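Local coordinates for SusD-like protein BACOVA_02651 (Bacteroides ovatus, PDB 5E75), which probably binds xyloglucan at the surface of the gut bacterium before the polysaccharide is transported into the periplasm for degradation, at residues V190-S195 with Y364-E369; D406-R411 with D434-Y439; E410-F415 with Y423-W428. One frame throughout, in Å; residues are numbered along the deposited sequence.

Interaction 1. Residues V190-S195 with Y364-E369; sequences VYLARS and YLTYAE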
loop_
_atom_site.group_PDB
_atom_site.type_symbol
_atom_site.label_atom_id
_atom_site.label_comp_id
_atom_site.label_asym_id
_atom_site.label_seq_id
_atom_site.Cartn_x
_atom_site.Cartn_y
_atom_site.Cartn_z
ATOM N N VAL A 190 0.131 -12.591 -5.227
ATOM C CA VAL A 190 0.729 -13.574 -4.324
ATOM C C VAL A 190 1.551 -14.616 -5.102
ATOM O O VAL A 190 2.686 -14.910 -4.729
ATOM C CB VAL A 190 -0.361 -14.227 -3.433
ATOM C CG1 VAL A 190 0.222 -15.366 -2.622
ATOM C CG2 VAL A 190 -0.968 -13.191 -2.506
ATOM N N TYR A 191 0.984 -15.165 -6.173
ATOM C CA TYR A 191 1.736 -16.115 -6.987
ATOM C C TYR A 191 2.983 -15.468 -7.597
ATOM O O TYR A 191 4.060 -16.076 -7.617
ATOM C CB TYR A 191 0.857 -16.721 -8.077
ATOM C CG TYR A 191 0.008 -17.884 -7.620
ATOM C CD1 TYR A 191 0.589 -19.030 -7.082
ATOM C CD2 TYR A 191 -1.360 -17.837 -7.717
ATOM C CE1 TYR A 191 -0.172 -20.098 -6.666
ATOM C CE2 TYR A 191 -2.141 -18.919 -7.315
ATOM C CZ TYR A 191 -1.528 -20.033 -6.778
ATOM O OH TYR A 191 -2.287 -21.124 -6.367
ATOM N N LEU A 192 2.860 -14.236 -8.085
ATOM C CA LEU A 192 4.037 -13.553 -8.612
ATOM C C LEU A 192 5.090 -13.369 -7.523
ATOM O O LEU A 192 6.294 -13.601 -7.757
ATOM C CB LEU A 192 3.677 -12.206 -9.252
ATOM C CG LEU A 192 4.848 -11.394 -9.824
ATOM C CD1 LEU A 192 5.577 -12.157 -10.944
ATOM C CD2 LEU A 192 4.353 -10.049 -10.302
ATOM N N ALA A 193 4.654 -12.973 -6.321
ATOM C CA ALA A 193 5.585 -12.789 -5.217
ATOM C C ALA A 193 6.255 -14.096 -4.819
ATOM O O ALA A 193 7.439 -14.114 -4.490
ATOM C CB ALA A 193 4.863 -12.170 -3.999
ATOM N N ARG A 194 5.502 -15.197 -4.826
ATOM C CA ARG A 194 6.080 -16.482 -4.450
ATOM C C ARG A 194 7.062 -17.013 -5.504
ATOM O O ARG A 194 8.026 -17.708 -5.160
ATOM C CB ARG A 194 4.988 -17.526 -4.171
ATOM C CG ARG A 194 5.557 -18.760 -3.471
ATOM C CD ARG A 194 4.516 -19.793 -3.083
ATOM N NE ARG A 194 3.973 -20.484 -4.240
ATOM C CZ ARG A 194 3.145 -21.514 -4.165
ATOM N NH1 ARG A 194 2.776 -21.973 -2.972
ATOM N NH2 ARG A 194 2.708 -22.080 -5.279
ATOM N N SER A 195 6.821 -16.674 -6.769
ATOM C CA SER A 195 7.535 -17.312 -7.874
ATOM C C SER A 195 9.051 -17.251 -7.692
ATOM O O SER A 195 9.733 -18.244 -7.915
ATOM C CB SER A 195 7.120 -16.729 -9.226
ATOM O OG SER A 195 7.560 -15.390 -9.385
ATOM N N TYR A 364 -2.885 -4.703 -13.685
ATOM C CA TYR A 364 -2.280 -4.496 -15.011
ATOM C C TYR A 364 -0.770 -4.670 -14.946
ATOM O O TYR A 364 -0.170 -5.367 -15.772
ATOM C CB TYR A 364 -2.603 -3.094 -15.561
ATOM C CG TYR A 364 -4.015 -2.887 -16.110
ATOM C CD1 TYR A 364 -5.046 -3.769 -15.825
ATOM C CD2 TYR A 364 -4.309 -1.798 -16.932
ATOM C CE1 TYR A 364 -6.322 -3.570 -16.345
ATOM C CE2 TYR A 364 -5.570 -1.603 -17.437
ATOM C CZ TYR A 364 -6.576 -2.483 -17.145
ATOM O OH TYR A 364 -7.810 -2.244 -17.712
ATOM N N LEU A 365 -0.134 -4.013 -13.985
ATOM C CA LEU A 365 1.313 -4.084 -13.881
ATOM C C LEU A 365 1.798 -5.458 -13.423
ATOM O O LEU A 365 2.849 -5.926 -13.855
ATOM C CB LEU A 365 1.861 -2.974 -12.958
ATOM C CG LEU A 365 1.645 -1.550 -13.458
ATOM C CD1 LEU A 365 2.106 -0.549 -12.425
ATOM C CD2 LEU A 365 2.354 -1.296 -14.745
ATOM N N THR A 366 1.024 -6.108 -12.557
ATOM C CA THR A 366 1.328 -7.482 -12.129
ATOM C C THR A 366 1.280 -8.452 -13.304
ATOM O O THR A 366 2.156 -9.305 -13.457
ATOM C CB THR A 366 0.353 -7.931 -11.009
ATOM O OG1 THR A 366 0.594 -7.127 -9.850
ATOM C CG2 THR A 366 0.524 -9.397 -10.603
ATOM N N TYR A 367 0.276 -8.308 -14.152
ATOM C CA TYR A 367 0.184 -9.141 -15.340
ATOM C C TYR A 367 1.423 -8.937 -16.227
ATOM O O TYR A 367 2.039 -9.907 -16.685
ATOM C CB TYR A 367 -1.100 -8.797 -16.103
ATOM C CG TYR A 367 -1.407 -9.656 -17.317
ATOM C CD1 TYR A 367 -0.911 -10.946 -17.442
ATOM C CD2 TYR A 367 -2.213 -9.165 -18.326
ATOM C CE1 TYR A 367 -1.200 -11.724 -18.558
ATOM C CE2 TYR A 367 -2.504 -9.933 -19.446
ATOM C CZ TYR A 367 -1.995 -11.209 -19.550
ATOM O OH TYR A 367 -2.285 -11.964 -20.670
ATOM N N ALA A 368 1.814 -7.683 -16.447
ATOM C CA ALA A 368 2.988 -7.400 -17.255
ATOM C C ALA A 368 4.234 -8.072 -16.692
ATOM O O ALA A 368 5.028 -8.672 -17.425
ATOM C CB ALA A 368 3.214 -5.888 -17.377
ATOM N N GLU A 369 4.426 -7.978 -15.381
ATOM C CA GLU A 369 5.613 -8.537 -14.749
ATOM C C GLU A 369 5.598 -10.062 -14.841
ATOM O O GLU A 369 6.640 -10.706 -15.030
ATOM C CB GLU A 369 5.730 -8.058 -13.286
ATOM C CG GLU A 369 7.011 -8.453 -12.589
ATOM C CD GLU A 369 7.174 -7.846 -11.193
ATOM O OE1 GLU A 369 6.411 -6.933 -10.835
ATOM O OE2 GLU A 369 8.106 -8.271 -10.480
#
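In the helical body of this SusD-family protein, helix 180-195 packs against helix 360-372 through Leu192, which meets Thr366 and Glu369 one turn apart on the other helix. The CA atoms of Leu192 and Thr366 are 7.5 Å apart, and the contact is buried. With CG anti to the backbone nitrogen (chi1 179°), Leu192 carries its CD2 methyl out to the other helix, and this methyl does the touching. Leu192 CD2 lies 3.9 Å from Thr366 CG2. The Glu369 and Leu192 side chains cross at about a right angle, with Leu192 CD2 3.8 Å from Glu369 CB and 3.7 Å from Glu369 CD. A leucine methyl thus rests against the whole length of an acidic side chain, near its carboxylate as well as its methylenes.

The acid is not left bare by this apolar neighbour, since Glu369 OE2 forms a salt bridge with Arg203. Thr366 splits its roles in the same manner, its methyl meeting Leu192 while OG1 bonds back to the carbonyl of Asp362. On the leucine's own helix, Ser195 OG donates to Leu192 O at 2.7 Å, tilted 23° from the carbonyl plane.

Interaction 2. Residues D406-R411 with D434-Y439; sequences DIIRER and DKMLNY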
loop_
_atom_site.group_PDB
_atom_site.type_symbol
_atom_site.label_atom_id
_atom_site.label_comp_id
_atom_site.label_asym_id
_atom_site.label_seq_id
_atom_site.Cartn_x
_atom_site.Cartn_y
_atom_site.Cartn_z
ATOM N N ASP A 406 12.020 -1.215 -15.815
ATOM C CA ASP A 406 10.894 -0.390 -16.235
ATOM C C ASP A 406 9.697 -0.631 -15.323
ATOM O O ASP A 406 8.973 0.303 -14.991
ATOM C CB ASP A 406 10.479 -0.696 -17.678
ATOM C CG ASP A 406 11.518 -0.291 -18.688
ATOM O OD1 ASP A 406 11.981 0.868 -18.644
ATOM O OD2 ASP A 406 11.864 -1.142 -19.531
ATOM N N ILE A 407 9.499 -1.879 -14.915
ATOM C CA ILE A 407 8.381 -2.224 -14.042
ATOM C C ILE A 407 8.564 -1.638 -12.648
ATOM O O ILE A 407 7.606 -1.107 -12.066
ATOM C CB ILE A 407 8.171 -3.744 -13.986
ATOM C CG1 ILE A 407 7.740 -4.207 -15.379
ATOM C CG2 ILE A 407 7.135 -4.118 -12.934
ATOM C CD1 ILE A 407 7.623 -5.693 -15.569
ATOM N N ILE A 408 9.779 -1.692 -12.121
ATOM C CA ILE A 408 10.059 -1.121 -10.809
ATOM C C ILE A 408 9.732 0.374 -10.820
ATOM O O ILE A 408 9.071 0.885 -9.915
ATOM C CB ILE A 408 11.519 -1.368 -10.357
ATOM C CG1 ILE A 408 11.733 -2.864 -10.107
ATOM C CG2 ILE A 408 11.854 -0.540 -9.110
ATOM C CD1 ILE A 408 13.216 -3.264 -9.963
ATOM N N ARG A 409 10.190 1.093 -11.844
ATOM C CA ARG A 409 9.971 2.525 -11.903
ATOM C C ARG A 409 8.496 2.825 -12.053
ATOM O O ARG A 409 7.979 3.718 -11.400
ATOM C CB ARG A 409 10.757 3.140 -13.071
ATOM C CG ARG A 409 10.746 4.662 -13.110
ATOM C CD ARG A 409 11.611 5.183 -14.241
ATOM N NE ARG A 409 11.782 6.618 -14.118
ATOM C CZ ARG A 409 12.616 7.362 -14.834
ATOM N NH1 ARG A 409 13.377 6.814 -15.760
ATOM N NH2 ARG A 409 12.689 8.658 -14.598
ATOM N N GLU A 410 7.824 2.071 -12.912
ATOM C CA GLU A 410 6.424 2.305 -13.203
ATOM C C GLU A 410 5.571 2.086 -11.960
ATOM O O GLU A 410 4.659 2.870 -11.680
ATOM C CB GLU A 410 5.922 1.426 -14.358
ATOM C CG GLU A 410 4.655 1.980 -15.024
ATOM C CD GLU A 410 4.881 3.322 -15.695
ATOM O OE1 GLU A 410 6.037 3.605 -16.108
ATOM O OE2 GLU A 410 3.904 4.088 -15.818
ATOM N N ARG A 411 5.866 1.032 -11.196
ATOM C CA ARG A 411 5.117 0.793 -9.975
ATOM C C ARG A 411 5.358 1.901 -8.953
ATOM O O ARG A 411 4.414 2.360 -8.304
ATOM C CB ARG A 411 5.441 -0.580 -9.388
ATOM C CG ARG A 411 4.881 -1.727 -10.207
ATOM C CD ARG A 411 5.108 -3.069 -9.526
ATOM N NE ARG A 411 4.270 -3.196 -8.348
ATOM C CZ ARG A 411 3.021 -3.649 -8.340
ATOM N NH1 ARG A 411 2.445 -4.141 -9.421
ATOM N NH2 ARG A 411 2.335 -3.675 -7.201
ATOM N N ASP A 434 20.813 -9.272 -4.324
ATOM C CA ASP A 434 21.971 -8.443 -4.586
ATOM C C ASP A 434 21.571 -7.217 -5.396
ATOM O O ASP A 434 22.004 -6.107 -5.089
ATOM C CB ASP A 434 23.074 -9.248 -5.287
ATOM C CG ASP A 434 23.663 -10.316 -4.390
ATOM O OD1 ASP A 434 23.836 -10.047 -3.178
ATOM O OD2 ASP A 434 23.935 -11.426 -4.887
ATOM N N LYS A 435 20.749 -7.397 -6.421
ATOM C CA LYS A 435 20.259 -6.256 -7.185
ATOM C C LYS A 435 19.550 -5.262 -6.264
ATOM O O LYS A 435 19.764 -4.050 -6.341
ATOM C CB LYS A 435 19.281 -6.710 -8.269
ATOM C CG LYS A 435 18.601 -5.569 -9.033
ATOM C CD LYS A 435 17.477 -6.074 -9.930
ATOM C CE LYS A 435 16.835 -4.946 -10.728
ATOM N NZ LYS A 435 17.812 -4.351 -11.685
ATOM N N MET A 436 18.644 -5.752 -5.433
ATOM C CA MET A 436 17.860 -4.827 -4.628
ATOM C C MET A 436 18.634 -4.163 -3.494
ATOM O O MET A 436 18.359 -3.025 -3.162
ATOM C CB MET A 436 16.596 -5.507 -4.095
ATOM C CG MET A 436 15.635 -5.938 -5.193
ATOM S SD MET A 436 15.273 -4.686 -6.443
ATOM C CE MET A 436 14.542 -3.390 -5.462
ATOM N N LEU A 437 19.610 -4.842 -2.898
ATOM C CA LEU A 437 20.446 -4.176 -1.911
ATOM C C LEU A 437 21.217 -3.032 -2.577
ATOM O O LEU A 437 21.355 -1.949 -2.010
ATOM C CB LEU A 437 21.402 -5.164 -1.249
ATOM C CG LEU A 437 20.730 -6.163 -0.296
ATOM C CD1 LEU A 437 21.755 -7.206 0.149
ATOM C CD2 LEU A 437 20.086 -5.482 0.896
ATOM N N ASN A 438 21.717 -3.260 -3.787
ATOM C CA ASN A 438 22.404 -2.190 -4.512
ATOM C C ASN A 438 21.438 -1.048 -4.810
ATOM O O ASN A 438 21.769 0.126 -4.643
ATOM C CB ASN A 438 23.004 -2.736 -5.804
ATOM C CG ASN A 438 23.674 -1.664 -6.629
ATOM O OD1 ASN A 438 23.111 -1.169 -7.605
ATOM N ND2 ASN A 438 24.874 -1.281 -6.223
ATOM N N TYR A 439 20.216 -1.405 -5.208
ATOM C CA TYR A 439 19.165 -0.417 -5.444
ATOM C C TYR A 439 18.931 0.422 -4.171
ATOM O O TYR A 439 18.964 1.646 -4.205
ATOM C CB TYR A 439 17.876 -1.132 -5.880
ATOM C CG TYR A 439 16.753 -0.221 -6.349
ATOM C CD1 TYR A 439 16.003 0.522 -5.439
ATOM C CD2 TYR A 439 16.430 -0.125 -7.694
ATOM C CE1 TYR A 439 14.991 1.362 -5.862
ATOM C CE2 TYR A 439 15.404 0.702 -8.123
ATOM C CZ TYR A 439 14.691 1.437 -7.202
ATOM O OH TYR A 439 13.676 2.258 -7.612
#
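Ile408 of helix 404-415 reaches across to Lys435, Met436 and Tyr439 of helix 433-441, within the helical SusD-family region. The two segments run at 47° to each other with axes 14.1 Å apart at closest approach, too far for backbones to meet, and the gap is spanned by side chains alone.

The apolar contacts divide between the two arms of the isoleucine. On the branch methyl side, Ile408 CG2 lies against the phenol end of Tyr439, 3.7 Å from Tyr439 OH and 3.9 Å from Tyr439 CE2. The other arm ends in Ile408 CD1, which comes 4.3 Å from Met436 SD. The methionine begins to one side of the contact, and its folded chain brings the sulfur nearer. Trp428 of helix 421-431 touches both Ile408 and Met436.

One further apolar contact is made by the aliphatic part of a charged side chain. Ile408 CD1 sits 4.1 Å from Lys435 CE, the two side chains sliding past each other in opposite directions. The lysine chain runs extended until its last torsion, where a bend (chi4 65°) turns NZ aside to a salt bridge with Asp405.

Polar bonds come from the same residues but go to neighbours of the isoleucine: besides that ion pair, Tyr439 OH is hydrogen-bonded to Arg412 NH1. Asp405 and Arg412 stand before and after Ile408 on helix 404-415.

Contact and bonding are therefore divided within single side chains. Lys435 and Tyr439 give carbon surface to Ile408 and send their polar ends to the same helix, so directional bonds on both sides of the isoleucine along the chain probably fix how its nondirectional van der Waals contacts are set.

Interaction 3. Residues E410-F415 with Y423-W428; sequences ERRVEF and YDMVTW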
loop_
_atom_site.group_PDB
_atom_site.type_symbol
_atom_site.label_atom_id
_atom_site.label_comp_id
_atom_site.label_asym_id
_atom_site.label_seq_id
_atom_site.Cartn_x
_atom_site.Cartn_y
_atom_site.Cartn_z
ATOM N N GLU A 410 7.824 2.071 -12.912
ATOM C CA GLU A 410 6.424 2.305 -13.203
ATOM C C GLU A 410 5.571 2.086 -11.960
ATOM O O GLU A 410 4.659 2.870 -11.680
ATOM C CB GLU A 410 5.922 1.426 -14.358
ATOM C CG GLU A 410 4.655 1.980 -15.024
ATOM C CD GLU A 410 4.881 3.322 -15.695
ATOM O OE1 GLU A 410 6.037 3.605 -16.108
ATOM O OE2 GLU A 410 3.904 4.088 -15.818
ATOM N N ARG A 411 5.866 1.032 -11.196
ATOM C CA ARG A 411 5.117 0.793 -9.975
ATOM C C ARG A 411 5.358 1.901 -8.953
ATOM O O ARG A 411 4.414 2.360 -8.304
ATOM C CB ARG A 411 5.441 -0.580 -9.388
ATOM C CG ARG A 411 4.881 -1.727 -10.207
ATOM C CD ARG A 411 5.108 -3.069 -9.526
ATOM N NE ARG A 411 4.270 -3.196 -8.348
ATOM C CZ ARG A 411 3.021 -3.649 -8.340
ATOM N NH1 ARG A 411 2.445 -4.141 -9.421
ATOM N NH2 ARG A 411 2.335 -3.675 -7.201
ATOM N N ARG A 412 6.597 2.341 -8.782
ATOM C CA ARG A 412 6.864 3.404 -7.819
ATOM C C ARG A 412 6.032 4.643 -8.115
ATOM O O ARG A 412 5.434 5.221 -7.193
ATOM C CB ARG A 412 8.358 3.752 -7.764
ATOM C CG ARG A 412 9.212 2.683 -7.107
ATOM C CD ARG A 412 10.659 3.103 -6.901
ATOM N NE ARG A 412 10.748 4.181 -5.917
ATOM C CZ ARG A 412 11.827 4.932 -5.693
ATOM N NH1 ARG A 412 12.958 4.752 -6.376
ATOM N NH2 ARG A 412 11.764 5.902 -4.789
ATOM N N VAL A 413 5.993 5.071 -9.384
ATOM C CA VAL A 413 5.269 6.277 -9.737
ATOM C C VAL A 413 3.751 6.075 -9.772
ATOM O O VAL A 413 3.008 7.000 -9.474
ATOM C CB VAL A 413 5.760 6.948 -11.067
ATOM C CG1 VAL A 413 7.215 7.382 -10.982
ATOM C CG2 VAL A 413 5.593 6.063 -12.247
ATOM N N GLU A 414 3.284 4.888 -10.109
ATOM C CA GLU A 414 1.851 4.636 -10.081
ATOM C C GLU A 414 1.331 4.628 -8.648
ATOM O O GLU A 414 0.219 5.112 -8.397
ATOM C CB GLU A 414 1.532 3.321 -10.789
ATOM C CG GLU A 414 0.042 3.007 -10.893
ATOM C CD GLU A 414 -0.756 3.984 -11.715
ATOM O OE1 GLU A 414 -0.178 4.703 -12.570
ATOM O OE2 GLU A 414 -1.996 4.020 -11.529
ATOM N N PHE A 415 2.133 4.125 -7.710
ATOM C CA PHE A 415 1.634 3.842 -6.350
ATOM C C PHE A 415 2.283 4.672 -5.244
ATOM O O PHE A 415 2.140 4.360 -4.065
ATOM C CB PHE A 415 1.697 2.338 -6.025
ATOM C CG PHE A 415 0.896 1.521 -6.966
ATOM C CD1 PHE A 415 -0.483 1.617 -6.952
ATOM C CD2 PHE A 415 1.496 0.706 -7.891
ATOM C CE1 PHE A 415 -1.233 0.915 -7.873
ATOM C CE2 PHE A 415 0.754 -0.015 -8.787
ATOM C CZ PHE A 415 -0.604 0.096 -8.777
ATOM N N TYR A 423 6.287 -3.029 0.263
ATOM C CA TYR A 423 5.968 -4.452 0.191
ATOM C C TYR A 423 6.441 -5.044 -1.127
ATOM O O TYR A 423 6.935 -6.174 -1.162
ATOM C CB TYR A 423 4.458 -4.673 0.383
ATOM C CG TYR A 423 3.939 -4.157 1.714
ATOM C CD1 TYR A 423 4.216 -4.854 2.867
ATOM C CD2 TYR A 423 3.126 -3.027 1.810
ATOM C CE1 TYR A 423 3.740 -4.432 4.091
ATOM C CE2 TYR A 423 2.685 -2.565 3.045
ATOM C CZ TYR A 423 2.995 -3.291 4.171
ATOM O OH TYR A 423 2.559 -2.944 5.437
ATOM N N ASP A 424 6.297 -4.288 -2.211
ATOM C CA ASP A 424 6.789 -4.725 -3.509
ATOM C C ASP A 424 8.319 -4.826 -3.506
ATOM O O ASP A 424 8.876 -5.747 -4.100
ATOM C CB ASP A 424 6.355 -3.774 -4.615
ATOM C CG ASP A 424 4.881 -3.772 -4.841
ATOM O OD1 ASP A 424 4.218 -4.725 -4.422
ATOM O OD2 ASP A 424 4.415 -2.808 -5.489
ATOM N N MET A 425 8.999 -3.894 -2.847
ATOM C CA MET A 425 10.456 -3.933 -2.767
ATOM C C MET A 425 10.949 -5.149 -1.976
ATOM O O MET A 425 11.977 -5.723 -2.333
ATOM C CB MET A 425 11.020 -2.639 -2.188
ATOM C CG MET A 425 10.920 -1.489 -3.144
ATOM S SD MET A 425 11.434 0.050 -2.399
ATOM C CE MET A 425 11.267 1.159 -3.805
ATOM N N VAL A 426 10.238 -5.553 -0.922
ATOM C CA VAL A 426 10.622 -6.761 -0.191
ATOM C C VAL A 426 10.473 -7.997 -1.080
ATOM O O VAL A 426 11.354 -8.871 -1.092
ATOM C CB VAL A 426 9.823 -6.920 1.125
ATOM C CG1 VAL A 426 10.169 -8.223 1.808
ATOM C CG2 VAL A 426 10.108 -5.731 2.044
ATOM N N THR A 427 9.366 -8.077 -1.821
ATOM C CA THR A 427 9.183 -9.167 -2.774
ATOM C C THR A 427 10.353 -9.241 -3.763
ATOM O O THR A 427 10.901 -10.311 -4.014
ATOM C CB THR A 427 7.855 -9.039 -3.522
ATOM O OG1 THR A 427 6.789 -9.233 -2.594
ATOM C CG2 THR A 427 7.725 -10.074 -4.622
ATOM N N TRP A 428 10.732 -8.103 -4.331
ATOM C CA TRP A 428 11.857 -8.080 -5.256
ATOM C C TRP A 428 13.170 -8.477 -4.566
ATOM O O TRP A 428 13.994 -9.167 -5.171
ATOM C CB TRP A 428 11.977 -6.705 -5.942
ATOM C CG TRP A 428 10.895 -6.416 -6.928
ATOM C CD1 TRP A 428 10.333 -7.285 -7.843
ATOM C CD2 TRP A 428 10.239 -5.161 -7.131
ATOM N NE1 TRP A 428 9.367 -6.639 -8.581
ATOM C CE2 TRP A 428 9.289 -5.339 -8.159
ATOM C CE3 TRP A 428 10.356 -3.902 -6.528
ATOM C CZ2 TRP A 428 8.469 -4.302 -8.591
ATOM C CZ3 TRP A 428 9.537 -2.885 -6.940
ATOM C CH2 TRP A 428 8.599 -3.090 -7.963
#
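Arg411 grips Asp424 side-on with two nitrogens that both go to a single oxygen: NE is 2.9 Å and NH2 2.8 Å from Asp424 OD2, each N-H pointing at it at 146°. The oxygen lies in the guanidinium plane, but the carboxylate is turned 71° against that plane, and both nitrogens reach OD2 from the same face of it. A bend in the arginine (chi3 70°) carries the guanidinium to the acid. Just before it, Arg411 CD meets the edge of the indole, 3.7 Å from Trp428 CZ2. Further along the nearly antiparallel helices, the end methyl of Met425 lies across the next arginine, with Met425 CE 3.7 Å from Arg412 CD.

Outside this first shell, Phe415 CE2 lies above one face of the Arg411 guanidinium, toward its rim, and Arg411 NH2 makes a second salt bridge, with Asp362 of helix 360-372. Trp428 is held through NE1 by Glu369, while Arg412 NH2 pairs with Asp287.

An alanine in place of Arg411 removes both donors and the CD methylene, which would probably leave the buried carboxylate of Asp424 without its charged mate and open a gap at the Trp428 edge. Two aspartates meeting one buried arginine would probably favour its ionised form, and one positive charge serves both acids.

In the fold
Going from the N terminus, helix 180-195 comes first; 168 residues separate segment 190-195 from segment 364-369, and interaction 1 closes them into a long loop. That joins the two family regions of the chain. Helix 404-415 then starts both remaining contacts. Interaction 3 closes a short connection of seven residues onto helix 421-431 and nests within the span of interaction 2, which reaches on to the following helix, 433-441; their first segments overlap at Glu410 and Arg411. Interaction 1 is complete before either begins, yet all three touch in space: Ala193 packs on Thr427, Leu365 on Arg411, Glu369 on Ile407, and Tyr439 on Met425, tying five helices together.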